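PDB 3MST: putative nitrate transport protein from Thermoplasma volcanium, which probably binds a small solute, possibly nitrate or a related compound, in the manner of two-lobed transport-associated binding proteins. Local coordinates for residues G23-S27 / G28-F32; P235-N238 / D239-I242. One frame throughout, in Å; residues are numbered along the deposited sequence.

Contact 1 of 2, residues G23-S27 / G28-F32; sequences GMPFS and GPVSF. Unlike the reference sequence in segment 23-27: Ser27 (reference Ala).
Ser31 OG faces Pro25 O at 3.1 Å across the turn, and Gly28 O is also close, 2.8 Å from the same OG. One hydroxyl proton cannot serve both acceptors fully, and which one takes it is unsettled. With chi1 at 71°, OG is tucked between the backbone N and carbonyl carbon of Ser31, which points it back into the bend. Pro25 O also receives Gly28 N (2.9 Å, N-H...O 153°), closing a type I beta turn from Pro25 to Gly28 that leads from strand 22-24 into 3-10 segment 29-31 and helix 32-36. Gly28 O likewise has a backbone donor, Ser31 N. Ser31 CB is also met by Met24, a selenomethionine, whose CG and SE both lie 3.7 Å from it. Pro25 CG meets Val30 CG1 at 4.2 Å, the two side chains crossing at about a right angle. The Phe32 ring presents its edge to Phe26 O (CE1 to O, 3.5 Å), while Pro29 CA sits over one face. Farther out, Asn47 OD1 binds Phe26 N, Tyr200 OH binds Ser27 O, and His214 NE2 binds Pro29 O. Whichever acceptor holds its proton, the hydroxyl adds to bonds already made by peptide N-H groups, tying the 3-10 segment to the turn.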
loop_
_atom_site.group_PDB
_atom_site.type_symbol
_atom_site.label_atom_id
_atom_site.label_comp_id
_atom_site.label_asym_id
_atom_site.label_seq_id
_atom_site.Cartn_x
_atom_site.Cartn_y
_atom_site.Cartn_z
ATOM N N GLY A 23 -10.461 8.255 -5.443
ATOM C CA GLY A 23 -9.064 8.663 -5.631
ATOM C C GLY A 23 -8.106 7.631 -5.047
ATOM O O GLY A 23 -8.348 7.045 -4.001
HETATM N N MSE A 24 -6.977 7.444 -5.722
HETATM C CA MSE A 24 -5.961 6.468 -5.294
HETATM C C MSE A 24 -4.659 6.800 -6.034
HETATM O O MSE A 24 -4.679 7.346 -7.132
HETATM C CB MSE A 24 -6.383 5.057 -5.628
HETATM C CG MSE A 24 -6.522 4.838 -7.127
HETATM SE SE MSE A 24 -7.623 3.265 -7.525
HETATM C CE MSE A 24 -9.309 4.089 -6.998
ATOM N N PRO A 25 -3.508 6.475 -5.432
ATOM C CA PRO A 25 -2.259 6.675 -6.156
ATOM C C PRO A 25 -2.019 5.555 -7.161
ATOM O O PRO A 25 -1.883 4.390 -6.768
ATOM C CB PRO A 25 -1.216 6.616 -5.049
ATOM C CG PRO A 25 -1.845 5.671 -3.992
ATOM C CD PRO A 25 -3.303 6.000 -4.055
ATOM N N PHE A 26 -1.911 5.896 -8.454
ATOM C CA PHE A 26 -1.776 4.846 -9.443
ATOM C C PHE A 26 -0.413 4.163 -9.383
ATOM O O PHE A 26 -0.235 3.045 -9.886
ATOM C CB PHE A 26 -2.019 5.355 -10.865
ATOM C CG PHE A 26 -3.469 5.610 -11.236
ATOM C CD1 PHE A 26 -4.481 5.692 -10.317
ATOM C CD2 PHE A 26 -3.800 5.778 -12.567
ATOM C CE1 PHE A 26 -5.773 5.966 -10.726
ATOM C CE2 PHE A 26 -5.062 6.022 -12.988
ATOM C CZ PHE A 26 -6.074 6.115 -12.074
ATOM N N SER A 27 0.561 4.805 -8.751
ATOM C CA SER A 27 1.834 4.152 -8.527
ATOM C C SER A 27 1.890 3.312 -7.250
ATOM O O SER A 27 2.882 2.625 -6.993
ATOM C CB SER A 27 2.952 5.139 -8.503
ATOM O OG SER A 27 2.809 6.048 -7.456
ATOM N N GLY A 28 0.827 3.353 -6.444
ATOM C CA GLY A 28 0.764 2.569 -5.228
ATOM C C GLY A 28 0.077 1.260 -5.520
ATOM O O GLY A 28 -1.005 1.279 -6.121
ATOM N N PRO A 29 0.622 0.124 -5.048
ATOM C CA PRO A 29 -0.035 -1.182 -5.282
ATOM C C PRO A 29 -1.462 -1.284 -4.771
ATOM O O PRO A 29 -2.240 -2.112 -5.265
ATOM C CB PRO A 29 0.891 -2.175 -4.595
ATOM C CG PRO A 29 2.259 -1.495 -4.706
ATOM C CD PRO A 29 1.973 -0.047 -4.456
ATOM N N VAL A 30 -1.854 -0.437 -3.818
ATOM C CA VAL A 30 -3.251 -0.453 -3.372
ATOM C C VAL A 30 -4.220 -0.204 -4.525
ATOM O O VAL A 30 -5.336 -0.676 -4.495
ATOM C CB VAL A 30 -3.520 0.561 -2.223
ATOM C CG1 VAL A 30 -3.460 2.025 -2.740
ATOM C CG2 VAL A 30 -4.870 0.288 -1.554
ATOM N N SER A 31 -3.793 0.546 -5.554
ATOM C CA SER A 31 -4.650 0.824 -6.701
ATOM C C SER A 31 -4.798 -0.301 -7.704
ATOM O O SER A 31 -5.722 -0.255 -8.521
ATOM C CB SER A 31 -4.134 2.045 -7.455
ATOM O OG SER A 31 -2.928 1.789 -8.148
ATOM N N PHE A 32 -3.888 -1.270 -7.686
ATOM C CA PHE A 32 -3.745 -2.143 -8.838
ATOM C C PHE A 32 -5.008 -2.951 -9.126
ATOM O O PHE A 32 -5.343 -3.106 -10.313
ATOM C CB PHE A 32 -2.535 -3.040 -8.706
ATOM C CG PHE A 32 -1.189 -2.297 -8.704
ATOM C CD1 PHE A 32 -1.083 -0.936 -8.950
ATOM C CD2 PHE A 32 -0.068 -3.043 -8.435
ATOM C CE1 PHE A 32 0.202 -0.331 -8.931
ATOM C CE2 PHE A 32 1.201 -2.481 -8.402
ATOM C CZ PHE A 32 1.326 -1.119 -8.636
#

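Contact 2 of 2, residues P235-N238 / D239-I242; sequences PELN and DIEI
The Asp239 carboxylate stands steeply, at about 70°, to the plane of the peptide joining Asn238 to Asp239, above it and off to one side, with OD1 3.7 Å from Asn238 C. Its other oxygen, OD2, lies 3.8 Å from Glu236 O. This position follows from chi1 of -56°, which sets CG beside the backbone N of Asp239 and so back along the turn. Behind the carboxylate the backbone is joined by two hydrogen bonds. Asp239 N donates to Glu236 O over a rather long 3.3 Å, and Ile240 N donates to Leu237 O at 3.0 Å, with an N-H...O angle of 164°.

On the buried side the contact is apolar. Leu237 CD2 touches Ile240 CG1 at 4.2 Å, tip against branch, and Ile240 CB rests 3.5 Å from Leu237 O, beside the carbonyl that its own N-H binds. Leu237 also packs on Tyr230 of helix 220-230 and on Ile62, whereas Ile240 reaches Ile72 of strand 71-77. The two residues thus turn an apolar side to the protein, and Glu236, Asn238 and Asp239 remain on the exposed side.

Beyond Ile240 the chain is extended: Ile240 O accepts a bond from Arg227 NH1, and the backbone of Glu241 pairs with that of Ile72. Asn238 N binds Pro235 O at 3.2 Å, so three successive bonds each run from a residue to the third one before it. This is the pattern of a short amphipathic 3-10 helix, here begun at a proline and giving way to a C-terminal tail laid between helix 220-230 and strand 71-77.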
loop_
_atom_site.group_PDB
_atom_site.type_symbol
_atom_site.label_atom_id
_atom_site.label_comp_id
_atom_site.label_asym_id
_atom_site.label_seq_id
_atom_site.Cartn_x
_atom_site.Cartn_y
_atom_site.Cartn_z
ATOM N N PRO A 235 1.024 10.230 14.349
ATOM C CA PRO A 235 0.132 10.352 15.500
ATOM C C PRO A 235 -1.287 10.822 15.163
ATOM O O PRO A 235 -2.252 10.421 15.865
ATOM C CB PRO A 235 0.864 11.356 16.399
ATOM C CG PRO A 235 2.256 11.311 16.022
ATOM C CD PRO A 235 2.340 10.849 14.597
ATOM N N GLU A 236 -1.387 11.633 14.106
ATOM C CA GLU A 236 -2.656 12.134 13.583
ATOM C C GLU A 236 -3.657 11.018 13.227
ATOM O O GLU A 236 -4.864 11.264 13.119
ATOM C CB GLU A 236 -2.382 13.021 12.347
ATOM C CG GLU A 236 -1.453 14.225 12.598
ATOM C CD GLU A 236 0.046 13.905 12.456
ATOM O OE1 GLU A 236 0.473 12.725 12.366
ATOM O OE2 GLU A 236 0.822 14.878 12.435
ATOM N N LEU A 237 -3.159 9.795 13.053
ATOM C CA LEU A 237 -3.990 8.648 12.743
ATOM C C LEU A 237 -5.029 8.324 13.795
ATOM O O LEU A 237 -6.047 7.745 13.471
ATOM C CB LEU A 237 -3.183 7.374 12.526
ATOM C CG LEU A 237 -3.133 6.904 11.130
ATOM C CD1 LEU A 237 -2.206 5.685 11.101
ATOM C CD2 LEU A 237 -4.461 6.652 10.406
ATOM N N ASN A 238 -4.718 8.619 15.054
ATOM C CA ASN A 238 -5.594 8.249 16.147
ATOM C C ASN A 238 -6.924 8.940 16.052
ATOM O O ASN A 238 -7.912 8.491 16.673
ATOM C CB ASN A 238 -4.976 8.591 17.500
ATOM C CG ASN A 238 -3.973 7.571 17.943
ATOM O OD1 ASN A 238 -2.899 7.947 18.430
ATOM N ND2 ASN A 238 -4.299 6.262 17.781
ATOM N N ASP A 239 -6.946 10.052 15.333
ATOM C CA ASP A 239 -8.172 10.810 15.126
ATOM C C ASP A 239 -9.013 10.374 13.921
ATOM O O ASP A 239 -10.053 10.956 13.647
ATOM C CB ASP A 239 -7.809 12.272 14.973
ATOM C CG ASP A 239 -7.020 12.790 16.151
ATOM O OD1 ASP A 239 -7.378 12.426 17.305
ATOM O OD2 ASP A 239 -6.032 13.535 15.909
ATOM N N ILE A 240 -8.577 9.352 13.213
ATOM C CA ILE A 240 -9.360 8.811 12.088
ATOM C C ILE A 240 -10.282 7.709 12.602
ATOM O O ILE A 240 -9.867 6.774 13.247
ATOM C CB ILE A 240 -8.427 8.328 10.945
ATOM C CG1 ILE A 240 -7.630 9.482 10.305
ATOM C CG2 ILE A 240 -9.225 7.594 9.861
ATOM C CD1 ILE A 240 -8.476 10.499 9.513
ATOM N N GLU A 241 -11.563 7.862 12.313
ATOM C CA GLU A 241 -12.571 6.946 12.738
ATOM C C GLU A 241 -12.635 5.755 11.776
ATOM O O GLU A 241 -12.290 5.871 10.615
ATOM C CB GLU A 241 -13.926 7.647 12.751
ATOM C CG GLU A 241 -14.033 8.720 13.780
ATOM C CD GLU A 241 -15.317 9.531 13.596
ATOM O OE1 GLU A 241 -16.343 8.956 13.130
ATOM O OE2 GLU A 241 -15.287 10.753 13.880
ATOM N N ILE A 242 -13.037 4.610 12.303
ATOM C CA ILE A 242 -13.269 3.354 11.608
ATOM C C ILE A 242 -14.756 3.010 11.683
ATOM O O ILE A 242 -15.385 3.076 12.756
ATOM C CB ILE A 242 -12.420 2.274 12.260
ATOM C CG1 ILE A 242 -10.900 2.602 11.999
ATOM C CG2 ILE A 242 -12.828 0.886 11.746
ATOM C CD1 ILE A 242 -9.981 1.825 12.898
#

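Contacts 1 and 2 belong to distant parts of the chain and do not touch: their centres are 21 Å apart and their nearest atoms about 14 Å. The six-stranded mixed sheet relates them. Contact 1 leaves it at the end of strand 22-24, while residues 240-242 lie against strand 71-77 of the same sheet. Contact 1 is the more central, its centre 8 Å from that of the chain against 18 Å for contact 2. An acetate ion, probably from the crystallisation liquor, sits about 3 Å from the side chain of Pro29, so the turn of contact 1 may border a pocket; contact 2 lies where the chain enters its C-terminal tail.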